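Local coordinates for protein signal peptidase I (Enterococcus faecalis, PDB 4ME8) that probably cleaves hydrophobic N-terminal signal or leader sequences from secreted proteins, as a serine-type signal peptidase, at residues V56-D61 / Q90-E95; E86-D91 / N116-D121; A34-R39 / S133-L138; Y110-D115 / R124-V129. One frame throughout, in Å; residues are numbered along the deposited sequence.

Contact 1 of 4, residues V56-D61 / Q90-E95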
loop_
_atom_site.group_PDB
_atom_site.type_symbol
_atom_site.label_atom_id
_atom_site.label_comp_id
_atom_site.label_asym_id
_atom_site.label_seq_id
_atom_site.Cartn_x
_atom_site.Cartn_y
_atom_site.Cartn_z
ATOM N N VAL A 56 -9.029 2.240 3.138
ATOM C CA VAL A 56 -8.008 1.248 3.456
ATOM C C VAL A 56 -7.795 1.210 4.951
ATOM O O VAL A 56 -7.571 2.244 5.580
ATOM C CB VAL A 56 -6.656 1.565 2.784
ATOM C CG1 VAL A 56 -5.595 0.555 3.222
ATOM C CG2 VAL A 56 -6.810 1.574 1.266
ATOM N N GLU A 57 -7.875 0.016 5.520
ATOM C CA GLU A 57 -7.640 -0.163 6.938
ATOM C C GLU A 57 -6.814 -1.419 7.188
ATOM O O GLU A 57 -6.999 -2.444 6.534
ATOM C CB GLU A 57 -8.967 -0.214 7.725
ATOM C CG GLU A 57 -8.791 -0.574 9.202
ATOM C CD GLU A 57 -9.989 -0.237 10.094
ATOM O OE1 GLU A 57 -11.130 -0.107 9.599
ATOM O OE2 GLU A 57 -9.784 -0.113 11.321
ATOM N N TYR A 58 -5.887 -1.310 8.132
ATOM C CA TYR A 58 -5.262 -2.469 8.740
ATOM C C TYR A 58 -5.679 -2.510 10.198
ATOM O O TYR A 58 -5.562 -1.514 10.906
ATOM C CB TYR A 58 -3.742 -2.397 8.630
ATOM C CG TYR A 58 -3.197 -3.152 7.453
ATOM C CD1 TYR A 58 -3.194 -2.587 6.190
ATOM C CD2 TYR A 58 -2.695 -4.442 7.598
ATOM C CE1 TYR A 58 -2.701 -3.276 5.107
ATOM C CE2 TYR A 58 -2.198 -5.139 6.517
ATOM C CZ TYR A 58 -2.211 -4.552 5.277
ATOM O OH TYR A 58 -1.717 -5.225 4.187
ATOM N N ARG A 59 -6.199 -3.654 10.624
ATOM C CA ARG A 59 -6.526 -3.904 12.018
ATOM C C ARG A 59 -6.130 -5.349 12.326
ATOM O O ARG A 59 -6.544 -6.273 11.617
ATOM C CB ARG A 59 -8.022 -3.669 12.288
ATOM C CG ARG A 59 -8.430 -3.870 13.742
ATOM C CD ARG A 59 -9.830 -3.346 14.057
ATOM N NE ARG A 59 -10.901 -4.283 13.694
ATOM C CZ ARG A 59 -11.656 -4.221 12.591
ATOM N NH1 ARG A 59 -11.494 -3.259 11.681
ATOM N NH2 ARG A 59 -12.595 -5.142 12.392
ATOM N N ASP A 60 -5.312 -5.529 13.366
ATOM C CA ASP A 60 -4.817 -6.847 13.786
ATOM C C ASP A 60 -4.094 -7.589 12.659
ATOM O O ASP A 60 -4.187 -8.813 12.533
ATOM C CB ASP A 60 -5.955 -7.690 14.372
ATOM C CG ASP A 60 -6.434 -7.164 15.714
ATOM O OD1 ASP A 60 -5.584 -6.931 16.600
ATOM O OD2 ASP A 60 -7.660 -6.993 15.890
ATOM N N ASP A 61 -3.368 -6.816 11.852
ATOM C CA ASP A 61 -2.519 -7.327 10.780
ATOM C C ASP A 61 -3.290 -7.833 9.549
ATOM O O ASP A 61 -2.717 -8.526 8.700
ATOM C CB ASP A 61 -1.583 -8.422 11.309
ATOM C CG ASP A 61 -0.177 -8.296 10.768
ATOM O OD1 ASP A 61 0.216 -7.173 10.402
ATOM O OD2 ASP A 61 0.548 -9.311 10.732
ATOM N N GLN A 90 1.304 -2.069 11.200
ATOM C CA GLN A 90 0.625 -1.405 12.317
ATOM C C GLN A 90 -0.828 -1.103 11.953
ATOM O O GLN A 90 -1.168 -0.947 10.768
ATOM C CB GLN A 90 1.375 -0.124 12.766
ATOM C CG GLN A 90 1.104 1.167 11.977
ATOM C CD GLN A 90 1.991 1.326 10.746
ATOM O OE1 GLN A 90 2.154 0.390 9.958
ATOM N NE2 GLN A 90 2.564 2.520 10.571
ATOM N N ASP A 91 -1.684 -1.045 12.970
ATOM C CA ASP A 91 -3.062 -0.605 12.781
ATOM C C ASP A 91 -3.090 0.816 12.186
ATOM O O ASP A 91 -2.380 1.714 12.644
ATOM C CB ASP A 91 -3.840 -0.626 14.109
ATOM C CG ASP A 91 -4.026 -2.038 14.681
ATOM O OD1 ASP A 91 -3.851 -3.036 13.954
ATOM O OD2 ASP A 91 -4.359 -2.144 15.878
ATOM N N PHE A 92 -3.896 1.007 11.152
ATOM C CA PHE A 92 -4.141 2.338 10.614
ATOM C C PHE A 92 -5.381 2.345 9.737
ATOM O O PHE A 92 -5.845 1.298 9.299
ATOM C CB PHE A 92 -2.932 2.861 9.815
ATOM C CG PHE A 92 -2.658 2.108 8.528
ATOM C CD1 PHE A 92 -1.822 1.002 8.519
ATOM C CD2 PHE A 92 -3.212 2.529 7.321
ATOM C CE1 PHE A 92 -1.559 0.317 7.340
ATOM C CE2 PHE A 92 -2.962 1.843 6.143
ATOM C CZ PHE A 92 -2.131 0.737 6.152
ATOM N N THR A 93 -5.933 3.538 9.550
ATOM C CA THR A 93 -6.805 3.855 8.435
ATOM C C THR A 93 -6.147 4.997 7.650
ATOM O O THR A 93 -5.107 5.520 8.052
ATOM C CB THR A 93 -8.217 4.294 8.892
ATOM O OG1 THR A 93 -8.148 5.574 9.521
ATOM C CG2 THR A 93 -8.832 3.287 9.856
ATOM N N LEU A 94 -6.753 5.393 6.536
ATOM C CA LEU A 94 -6.281 6.563 5.799
ATOM C C LEU A 94 -6.530 7.853 6.606
ATOM O O LEU A 94 -5.944 8.887 6.309
ATOM C CB LEU A 94 -6.934 6.651 4.408
ATOM C CG LEU A 94 -6.769 5.479 3.427
ATOM C CD1 LEU A 94 -7.558 5.736 2.149
ATOM C CD2 LEU A 94 -5.306 5.233 3.108
ATOM N N GLU A 95 -7.399 7.790 7.617
ATOM C CA GLU A 95 -7.576 8.913 8.547
ATOM C C GLU A 95 -6.519 8.947 9.661
ATOM O O GLU A 95 -6.214 10.014 10.181
ATOM C CB GLU A 95 -8.966 8.879 9.183
ATOM C CG GLU A 95 -10.119 8.928 8.192
ATOM C CD GLU A 95 -11.455 9.147 8.883
ATOM O OE1 GLU A 95 -11.541 10.046 9.761
ATOM O OE2 GLU A 95 -12.418 8.418 8.561
HETATM O O HOH W 1 -9.647 4.799 5.083
HETATM O O HOH W 2 -2.535 -3.786 11.833
#
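Tyr58 and Phe92 form a hydrogen-bonded antiparallel pair where the short strand 92-93 closes one edge of the four-stranded antiparallel sheet holding strand 56-59. Tyr58 N to Phe92 O (2.9 Å) lies in the carbonyl plane, while Phe92 N to Tyr58 O (3.0 Å) comes in tilted from it; a third bond, Leu94 N to Val56 O, is long and weak. One water accepts from both Val56 N and Leu94 N. Among the apolar groups, the Tyr58 and Phe92 rings run side by side with planes only 24° apart but barely overlap, Tyr58 CD1 lying 3.5 Å from Phe92 CZ. Val56 CB packs 3.9 Å from Leu94 CD2. On the other sheet face, Glu57 CG stands anti to the backbone N (chi1 173°), running the extended chain along Thr93 CG2, 3.7 Å from Glu57 CD. Where the strand ends, Asp91 OD1 takes the N-H of Asp60 (2.9 Å) on its syn side, 31° out of the carboxylate plane, and accepts from a water bound by Asp61 N.

Contact 2 of 4, residues E86-D91 / N116-D121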
loop_
_atom_site.group_PDB
_atom_site.type_symbol
_atom_site.label_atom_id
_atom_site.label_comp_id
_atom_site.label_asym_id
_atom_site.label_seq_id
_atom_site.Cartn_x
_atom_site.Cartn_y
_atom_site.Cartn_z
ATOM N N GLU A 86 4.002 -8.855 18.171
ATOM C CA GLU A 86 4.143 -7.838 17.121
ATOM C C GLU A 86 3.311 -8.075 15.843
ATOM O O GLU A 86 3.398 -9.136 15.216
ATOM C CB GLU A 86 5.628 -7.678 16.755
ATOM N N ASN A 87 2.499 -7.079 15.476
ATOM C CA ASN A 87 1.865 -7.028 14.153
ATOM C C ASN A 87 2.864 -6.517 13.112
ATOM O O ASN A 87 3.532 -5.501 13.322
ATOM C CB ASN A 87 0.634 -6.112 14.149
ATOM C CG ASN A 87 -0.614 -6.782 14.707
ATOM O OD1 ASN A 87 -0.694 -8.009 14.829
ATOM N ND2 ASN A 87 -1.611 -5.967 15.030
ATOM N N TYR A 88 2.953 -7.228 11.991
ATOM C CA TYR A 88 3.874 -6.897 10.905
ATOM C C TYR A 88 3.577 -5.513 10.313
ATOM O O TYR A 88 4.491 -4.742 10.003
ATOM C CB TYR A 88 3.766 -7.972 9.821
ATOM C CG TYR A 88 4.875 -7.965 8.804
ATOM C CD1 TYR A 88 6.192 -8.168 9.190
ATOM C CD2 TYR A 88 4.606 -7.785 7.454
ATOM C CE1 TYR A 88 7.217 -8.178 8.261
ATOM C CE2 TYR A 88 5.621 -7.799 6.517
ATOM C CZ TYR A 88 6.927 -7.993 6.925
ATOM O OH TYR A 88 7.945 -8.002 6.002
ATOM N N THR A 89 2.289 -5.222 10.149
ATOM C CA THR A 89 1.814 -3.917 9.699
ATOM C C THR A 89 0.997 -3.312 10.836
ATOM O O THR A 89 0.098 -3.964 11.367
ATOM C CB THR A 89 0.911 -4.039 8.446
ATOM O OG1 THR A 89 1.589 -4.778 7.420
ATOM C CG2 THR A 89 0.533 -2.666 7.911
ATOM N N GLN A 90 1.304 -2.069 11.200
ATOM C CA GLN A 90 0.625 -1.405 12.317
ATOM C C GLN A 90 -0.828 -1.103 11.953
ATOM O O GLN A 90 -1.168 -0.947 10.768
ATOM C CB GLN A 90 1.375 -0.124 12.766
ATOM C CG GLN A 90 1.104 1.167 11.977
ATOM C CD GLN A 90 1.991 1.326 10.746
ATOM O OE1 GLN A 90 2.154 0.390 9.958
ATOM N NE2 GLN A 90 2.564 2.520 10.571
ATOM N N ASP A 91 -1.684 -1.045 12.970
ATOM C CA ASP A 91 -3.062 -0.605 12.781
ATOM C C ASP A 91 -3.090 0.816 12.186
ATOM O O ASP A 91 -2.380 1.714 12.644
ATOM C CB ASP A 91 -3.840 -0.626 14.109
ATOM C CG ASP A 91 -4.026 -2.038 14.681
ATOM O OD1 ASP A 91 -3.851 -3.036 13.954
ATOM O OD2 ASP A 91 -4.359 -2.144 15.878
ATOM N N ASN A 116 8.265 -5.774 2.443
ATOM C CA ASN A 116 9.122 -5.704 3.636
ATOM C C ASN A 116 8.629 -4.553 4.526
ATOM O O ASN A 116 9.298 -3.529 4.704
ATOM C CB ASN A 116 10.609 -5.560 3.266
ATOM C CG ASN A 116 11.543 -6.027 4.379
ATOM O OD1 ASN A 116 11.137 -6.749 5.288
ATOM N ND2 ASN A 116 12.801 -5.619 4.302
ATOM N N ARG A 117 7.441 -4.759 5.092
ATOM C CA ARG A 117 6.638 -3.702 5.738
ATOM C C ARG A 117 7.350 -2.811 6.767
ATOM O O ARG A 117 7.184 -1.583 6.731
ATOM C CB ARG A 117 5.355 -4.299 6.354
ATOM C CG ARG A 117 4.358 -4.859 5.347
ATOM C CD ARG A 117 3.564 -3.758 4.658
ATOM N NE ARG A 117 2.894 -4.230 3.444
ATOM C CZ ARG A 117 1.661 -4.724 3.383
ATOM N NH1 ARG A 117 0.916 -4.829 4.476
ATOM N NH2 ARG A 117 1.172 -5.138 2.210
ATOM N N PRO A 118 8.130 -3.410 7.690
ATOM C CA PRO A 118 8.814 -2.544 8.656
ATOM C C PRO A 118 10.021 -1.765 8.111
ATOM O O PRO A 118 10.592 -0.944 8.840
ATOM C CB PRO A 118 9.253 -3.512 9.763
ATOM C CG PRO A 118 9.186 -4.877 9.169
ATOM C CD PRO A 118 8.165 -4.833 8.077
ATOM N N ARG A 119 10.418 -2.038 6.868
ATOM C CA ARG A 119 11.566 -1.379 6.245
ATOM C C ARG A 119 11.156 -0.622 4.978
ATOM O O ARG A 119 11.995 -0.212 4.185
ATOM C CB ARG A 119 12.654 -2.418 5.940
ATOM C CG ARG A 119 13.607 -2.676 7.099
ATOM C CD ARG A 119 14.168 -4.094 7.099
ATOM N NE ARG A 119 13.327 -5.024 7.869
ATOM C CZ ARG A 119 13.381 -5.195 9.196
ATOM N NH1 ARG A 119 14.240 -4.502 9.954
ATOM N NH2 ARG A 119 12.562 -6.075 9.779
ATOM N N SER A 120 9.855 -0.416 4.814
ATOM C CA SER A 120 9.301 0.173 3.597
ATOM C C SER A 120 8.860 1.630 3.774
ATOM O O SER A 120 8.002 1.951 4.613
ATOM C CB SER A 120 8.107 -0.651 3.107
ATOM O OG SER A 120 7.481 -0.003 2.010
ATOM N N ASP A 121 9.443 2.508 2.960
ATOM C CA ASP A 121 8.913 3.852 2.792
ATOM C C ASP A 121 7.800 3.723 1.754
ATOM O O ASP A 121 8.051 3.446 0.596
ATOM C CB ASP A 121 10.021 4.798 2.321
ATOM C CG ASP A 121 9.677 6.251 2.509
ATOM O OD1 ASP A 121 8.639 6.567 3.124
ATOM O OD2 ASP A 121 10.470 7.087 2.032
#
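Tyr88 lays one ring face over Pro118, whose CD sits 3.9 Å from the ring centroid and 29° off the ring normal, a CH-pi contact. The same ring meets the aliphatic part of Arg117, with CE2 3.4 Å from CG and 3.5 Å from CB. Tyr88 CG stands anti to its own N (chi1 -166°), which carries the ring across to the 3-10 segment 117-118; beyond the ring, Tyr88 OH hydrogen-bonds to the backbone O of Asp115. Residues 116-121 lie in box E of the signal peptidase I family, the run that opens Gly-Asp-Asn at Gly114, and Ser120 OG in it hydrogen-bonds to NZ of Lys46, the predicted catalytic lysine. Beside Tyr88, Thr89 OG1 accepts a hydrogen bond from Arg117 NH1 (3.0 Å), the N-H pointing at the oxygen with an angle of 152°. The hydroxyl lies at the edge of the guanidinium, close to its plane. Arg117 CG and CD also lie 3.5 Å from Thr89 OG1, and the bend at chi2 turns the rest of the chain along the hydroxyl. The guanidinium has further partners: NH1 also bonds to Tyr58 OH and NH2 makes a salt bridge with Glu72, which would restrain its rotation.

Contact 3 of 4, residues A34-R39 / S133-L138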
loop_
_atom_site.group_PDB
_atom_site.type_symbol
_atom_site.label_atom_id
_atom_site.label_comp_id
_atom_site.label_asym_id
_atom_site.label_seq_id
_atom_site.Cartn_x
_atom_site.Cartn_y
_atom_site.Cartn_z
ATOM N N ALA A 34 5.999 0.399 -10.567
ATOM C CA ALA A 34 7.164 1.264 -10.461
ATOM C C ALA A 34 6.779 2.715 -10.744
ATOM O O ALA A 34 5.996 2.988 -11.657
ATOM C CB ALA A 34 8.244 0.805 -11.415
ATOM N N PHE A 35 7.346 3.629 -9.955
ATOM C CA PHE A 35 7.001 5.057 -9.987
ATOM C C PHE A 35 8.058 5.888 -9.248
ATOM O O PHE A 35 8.744 5.364 -8.370
ATOM C CB PHE A 35 5.648 5.281 -9.317
ATOM C CG PHE A 35 5.576 4.743 -7.914
ATOM C CD1 PHE A 35 5.176 3.441 -7.681
ATOM C CD2 PHE A 35 5.921 5.539 -6.830
ATOM C CE1 PHE A 35 5.123 2.940 -6.399
ATOM C CE2 PHE A 35 5.869 5.042 -5.546
ATOM C CZ PHE A 35 5.469 3.742 -5.329
ATOM N N PRO A 36 8.181 7.187 -9.582
ATOM C CA PRO A 36 9.090 8.020 -8.804
ATOM C C PRO A 36 8.531 8.251 -7.405
ATOM O O PRO A 36 7.346 8.575 -7.263
ATOM C CB PRO A 36 9.140 9.339 -9.594
ATOM C CG PRO A 36 8.463 9.076 -10.894
ATOM C CD PRO A 36 7.506 7.964 -10.633
ATOM N N SER A 37 9.367 8.069 -6.385
ATOM C CA SER A 37 8.933 8.255 -4.996
ATOM C C SER A 37 8.405 9.671 -4.775
ATOM O O SER A 37 9.040 10.626 -5.188
ATOM C CB SER A 37 10.066 7.988 -4.003
ATOM O OG SER A 37 9.671 8.383 -2.688
ATOM N N PRO A 38 7.228 9.798 -4.134
ATOM C CA PRO A 38 6.684 11.110 -3.769
ATOM C C PRO A 38 7.591 11.898 -2.838
ATOM O O PRO A 38 7.491 13.125 -2.782
ATOM C CB PRO A 38 5.377 10.764 -3.056
ATOM C CG PRO A 38 4.970 9.458 -3.627
ATOM C CD PRO A 38 6.243 8.720 -3.924
ATOM N N ARG A 39 8.459 11.195 -2.114
ATOM C CA ARG A 39 9.430 11.844 -1.244
ATOM C C ARG A 39 10.531 12.544 -2.032
ATOM O O ARG A 39 10.668 13.759 -1.950
ATOM C CB ARG A 39 10.047 10.844 -0.257
ATOM C CG ARG A 39 10.562 11.531 0.998
ATOM C CD ARG A 39 11.033 10.549 2.055
ATOM N NE ARG A 39 9.951 9.768 2.663
ATOM C CZ ARG A 39 9.102 10.226 3.585
ATOM N NH1 ARG A 39 9.148 11.484 4.001
ATOM N NH2 ARG A 39 8.174 9.417 4.082
ATOM N N SER A 133 2.096 9.181 -12.645
ATOM C CA SER A 133 3.547 9.009 -12.478
ATOM C C SER A 133 4.007 7.527 -12.498
ATOM O O SER A 133 5.209 7.245 -12.478
ATOM C CB SER A 133 4.026 9.711 -11.191
ATOM O OG SER A 133 3.499 9.095 -10.023
ATOM N N VAL A 134 3.064 6.588 -12.557
ATOM C CA VAL A 134 3.405 5.166 -12.599
ATOM C C VAL A 134 3.941 4.799 -13.982
ATOM O O VAL A 134 3.245 4.973 -14.980
ATOM C CB VAL A 134 2.185 4.293 -12.237
ATOM C CG1 VAL A 134 2.497 2.809 -12.396
ATOM C CG2 VAL A 134 1.735 4.596 -10.815
ATOM N N GLU A 135 5.176 4.296 -14.036
ATOM C CA GLU A 135 5.829 3.960 -15.319
ATOM C C GLU A 135 5.634 2.504 -15.761
ATOM O O GLU A 135 5.902 2.166 -16.911
ATOM C CB GLU A 135 7.327 4.336 -15.346
ATOM C CG GLU A 135 7.978 4.693 -14.012
ATOM C CD GLU A 135 9.349 5.339 -14.168
ATOM O OE1 GLU A 135 10.042 5.061 -15.182
ATOM O OE2 GLU A 135 9.729 6.132 -13.267
ATOM N N GLY A 136 5.161 1.645 -14.865
ATOM C CA GLY A 136 4.810 0.293 -15.275
ATOM C C GLY A 136 4.267 -0.611 -14.190
ATOM O O GLY A 136 4.480 -0.373 -13.011
ATOM N N VAL A 137 3.544 -1.641 -14.620
ATOM C CA VAL A 137 3.254 -2.810 -13.800
ATOM C C VAL A 137 4.411 -3.791 -13.993
ATOM O O VAL A 137 4.851 -4.023 -15.131
ATOM C CB VAL A 137 1.932 -3.482 -14.230
ATOM C CG1 VAL A 137 1.708 -4.783 -13.458
ATOM C CG2 VAL A 137 0.766 -2.514 -14.043
ATOM N N LEU A 138 4.887 -4.375 -12.894
ATOM C CA LEU A 138 6.067 -5.245 -12.922
ATOM C C LEU A 138 5.717 -6.738 -12.830
ATOM O O LEU A 138 5.152 -7.183 -11.822
ATOM C CB LEU A 138 7.012 -4.867 -11.780
ATOM C CG LEU A 138 8.064 -3.776 -12.036
ATOM C CD1 LEU A 138 7.587 -2.649 -12.946
ATOM C CD2 LEU A 138 8.544 -3.236 -10.701
#
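Phe35 meets residues 133-138 with its CB and not with its ring: CB lies 3.7 Å from Ser133 O and 4.2 Å from Val134 CG2, while the ring, set by chi1 55° between the backbone N and the carbonyl carbon, leads away to Val112, Phe126, Val129 and the predicted catalytic Lys46. The Pro36 ring touches with CD, tightly placed 3.0 Å from Ser133 O. The Glu135 side chain crosses the Pro36 ring at a slant, OE2 lying 3.9 Å from Pro36 CD; its OE1 makes a long, weak ion pair with Arg43. On the sheet face of Ala34, the methyl CB packs 3.8 Å from Leu138 CD1. Two backbone bonds join the segments. Ala34 N gives to Gly136 O (3.0 Å) nearly straight, at 164°, and in the carbonyl plane; Glu135 N gives to Ala34 O (2.8 Å), the donor tilted 20° from the Ala34 carbonyl plane. Beyond the paired part, Ser37 OG accepts from Arg39 N in an ST turn. Strand 136-137 closes one edge of the five-stranded antiparallel sheet against strand 32-36, and since Glu135 and Gly136 both face Ala34, the junction is a classic beta bulge.

Contact 4 of 4, residues Y110-D115 / R124-V129. With EDO (1,2-ethanediol), chain C; EDO (1,2-ethanediol), chain B.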
loop_
_atom_site.group_PDB
_atom_site.type_symbol
_atom_site.label_atom_id
_atom_site.label_comp_id
_atom_site.label_asym_id
_atom_site.label_seq_id
_atom_site.Cartn_x
_atom_site.Cartn_y
_atom_site.Cartn_z
ATOM N N TYR A 110 -3.186 6.372 -6.028
ATOM C CA TYR A 110 -3.041 5.039 -5.456
ATOM C C TYR A 110 -2.471 5.100 -4.038
ATOM O O TYR A 110 -1.716 6.012 -3.693
ATOM C CB TYR A 110 -2.060 4.207 -6.300
ATOM C CG TYR A 110 -2.496 3.818 -7.710
ATOM C CD1 TYR A 110 -3.804 3.433 -7.988
ATOM C CD2 TYR A 110 -1.571 3.769 -8.750
ATOM C CE1 TYR A 110 -4.181 3.039 -9.265
ATOM C CE2 TYR A 110 -1.937 3.374 -10.026
ATOM C CZ TYR A 110 -3.245 3.015 -10.283
ATOM O OH TYR A 110 -3.621 2.623 -11.548
ATOM N N PHE A 111 -2.834 4.099 -3.237
ATOM C CA PHE A 111 -2.213 3.818 -1.953
ATOM C C PHE A 111 -1.384 2.565 -2.151
ATOM O O PHE A 111 -1.901 1.542 -2.617
ATOM C CB PHE A 111 -3.277 3.569 -0.880
ATOM C CG PHE A 111 -2.715 3.434 0.504
ATOM C CD1 PHE A 111 -2.456 4.556 1.269
ATOM C CD2 PHE A 111 -2.428 2.183 1.031
ATOM C CE1 PHE A 111 -1.924 4.434 2.546
ATOM C CE2 PHE A 111 -1.887 2.053 2.296
ATOM C CZ PHE A 111 -1.637 3.177 3.060
ATOM N N VAL A 112 -0.095 2.646 -1.838
ATOM C CA VAL A 112 0.821 1.516 -2.063
ATOM C C VAL A 112 1.554 1.132 -0.774
ATOM O O VAL A 112 1.706 1.950 0.117
ATOM C CB VAL A 112 1.835 1.815 -3.185
ATOM C CG1 VAL A 112 1.114 2.209 -4.477
ATOM C CG2 VAL A 112 2.838 2.889 -2.767
ATOM N N LEU A 113 1.959 -0.129 -0.671
ATOM C CA LEU A 113 2.724 -0.617 0.474
ATOM C C LEU A 113 3.821 -1.553 -0.023
ATOM O O LEU A 113 3.634 -2.238 -1.023
ATOM C CB LEU A 113 1.825 -1.382 1.439
ATOM C CG LEU A 113 0.672 -0.672 2.149
ATOM C CD1 LEU A 113 -0.116 -1.688 2.949
ATOM C CD2 LEU A 113 1.149 0.440 3.069
ATOM N N GLY A 114 4.951 -1.587 0.679
ATOM C CA GLY A 114 6.021 -2.526 0.355
ATOM C C GLY A 114 5.925 -3.798 1.176
ATOM O O GLY A 114 5.557 -3.746 2.353
ATOM N N ASP A 115 6.288 -4.932 0.576
ATOM C CA ASP A 115 6.167 -6.235 1.244
ATOM C C ASP A 115 7.055 -6.346 2.490
ATOM O O ASP A 115 6.644 -6.974 3.469
ATOM C CB ASP A 115 6.472 -7.383 0.285
ATOM C CG ASP A 115 5.437 -7.521 -0.842
ATOM O OD1 ASP A 115 4.403 -6.799 -0.872
ATOM O OD2 ASP A 115 5.668 -8.383 -1.716
ATOM N N ARG A 124 2.040 4.753 3.761
ATOM C CA ARG A 124 1.949 5.049 5.193
ATOM C C ARG A 124 2.759 6.267 5.607
ATOM O O ARG A 124 2.444 6.884 6.616
ATOM C CB ARG A 124 2.414 3.862 6.034
ATOM C CG ARG A 124 1.430 2.713 6.083
ATOM C CD ARG A 124 2.046 1.493 6.743
ATOM N NE ARG A 124 3.204 0.998 5.999
ATOM C CZ ARG A 124 4.036 0.056 6.442
ATOM N NH1 ARG A 124 3.848 -0.508 7.635
ATOM N NH2 ARG A 124 5.066 -0.322 5.691
ATOM N N TYR A 125 3.814 6.586 4.850
ATOM C CA TYR A 125 4.776 7.620 5.252
ATOM C C TYR A 125 5.018 8.722 4.212
ATOM O O TYR A 125 5.273 9.864 4.601
ATOM C CB TYR A 125 6.101 6.959 5.653
ATOM C CG TYR A 125 5.916 5.842 6.662
ATOM C CD1 TYR A 125 5.416 6.106 7.933
ATOM C CD2 TYR A 125 6.218 4.522 6.339
ATOM C CE1 TYR A 125 5.235 5.091 8.860
ATOM C CE2 TYR A 125 6.042 3.499 7.257
ATOM C CZ TYR A 125 5.549 3.789 8.514
ATOM O OH TYR A 125 5.375 2.778 9.421
ATOM N N PHE A 126 4.968 8.399 2.914
ATOM C CA PHE A 126 5.026 9.442 1.866
ATOM C C PHE A 126 3.677 9.800 1.206
ATOM O O PHE A 126 3.633 10.618 0.281
ATOM C CB PHE A 126 6.136 9.179 0.817
ATOM C CG PHE A 126 5.975 7.922 -0.019
ATOM C CD1 PHE A 126 4.742 7.511 -0.515
ATOM C CD2 PHE A 126 7.098 7.195 -0.381
ATOM C CE1 PHE A 126 4.627 6.380 -1.298
ATOM C CE2 PHE A 126 6.996 6.062 -1.175
ATOM C CZ PHE A 126 5.757 5.654 -1.639
ATOM N N GLY A 127 2.584 9.206 1.682
ATOM C CA GLY A 127 1.253 9.587 1.216
ATOM C C GLY A 127 0.901 8.944 -0.108
ATOM O O GLY A 127 1.564 8.010 -0.540
ATOM N N PHE A 128 -0.137 9.453 -0.762
ATOM C CA PHE A 128 -0.657 8.836 -1.983
ATOM C C PHE A 128 0.274 9.035 -3.182
ATOM O O PHE A 128 1.018 10.014 -3.249
ATOM C CB PHE A 128 -2.056 9.373 -2.321
ATOM C CG PHE A 128 -3.086 9.120 -1.249
ATOM C CD1 PHE A 128 -3.548 7.828 -0.992
ATOM C CD2 PHE A 128 -3.606 10.178 -0.493
ATOM C CE1 PHE A 128 -4.501 7.598 -0.008
ATOM C CE2 PHE A 128 -4.554 9.947 0.495
ATOM C CZ PHE A 128 -4.999 8.654 0.736
ATOM N N VAL A 129 0.206 8.096 -4.132
ATOM C CA VAL A 129 1.006 8.151 -5.355
ATOM C C VAL A 129 0.134 8.564 -6.543
ATOM O O VAL A 129 -0.945 8.011 -6.738
ATOM C CB VAL A 129 1.643 6.768 -5.648
ATOM C CG1 VAL A 129 2.400 6.782 -6.976
ATOM C CG2 VAL A 129 2.543 6.353 -4.489
HETATM C C1 EDO C . 1.853 7.690 10.663
HETATM O O1 EDO C . 2.384 6.420 11.087
HETATM C C2 EDO C . 2.828 8.406 9.725
HETATM O O2 EDO C . 2.158 8.890 8.544
HETATM C C1 EDO B . 8.275 -4.629 -4.490
HETATM O O1 EDO B . 9.593 -5.034 -4.085
HETATM C C2 EDO B . 7.243 -5.075 -3.458
HETATM O O2 EDO B . 7.274 -4.213 -2.319
#
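Tyr110 and Val129 make a hydrogen-bonded antiparallel pair: Tyr110 N to Val129 O and Val129 N to Tyr110 O both measure 2.9 Å and lie in the carbonyl planes, the second almost straight at 174°. Tyr110 O also sits in plane at the edge of the Phe128 ring, 3.7 Å from its CD1. Phe128 CE1 then approaches the edge of the Phe111 ring, 3.9 Å from CD1, the two side chains crossing at a slant. On the opposite face of strand 109-113, a Val112 chi1 of -55° sets CG2 between the backbone N and the carbonyl carbon, where it touches Val129 CG2 at 3.9 Å and the edge of the Phe126 ring at CZ. The pairing puts strand 129-130 at one border of the five-stranded antiparallel sheet. The chain reaches it from strand 109-113 through the box E loop and the short, weakly bonded helix 123-126, after which Gly127 takes a positive phi of 81°. Further along, Leu113 CD2 packs 3.6 Å from Arg124 NE. Arg124 is positioned by a second shell: NH1 bonds to Gln90 OE1, and NH2 to Arg117 O and, as a salt bridge, to Asp122. Ser123 OG bonds to both Val112 N and Gly127 O, linking helix and strand. Of two 1,2-ethanediol molecules, probably from the crystallisation liquor, one donates to Arg124 O (2.8 Å), the other accepts from Asp115 N (3.1 Å).

Overall arrangement
Contacts 3 and 4 build opposite borders of the five-stranded sheet and have centres about 11 Å apart, Pro38 CG of contact 3 packing 3.7 Å from Phe126 CD1 of contact 4. Contact 1 belongs to the second sheet, its centre about 23 Å from that of contact 3, with nearest atoms about 11 Å apart. It leans on contact 4 through Leu94 CD2, 3.5 Å from Phe111 CD1. Contact 2 ties the pieces together: Tyr88 N packs 3.2 Å from Asp61 OD1 of contact 1, and Asp121 OD2 forms a 2.8 Å salt bridge with Arg39 NE of contact 3. Around the predicted catalytic Lys46, Phe35 and Val112 each come within about 4 Å, side chain to side chain, whereas Tyr58 stays about 12 Å away.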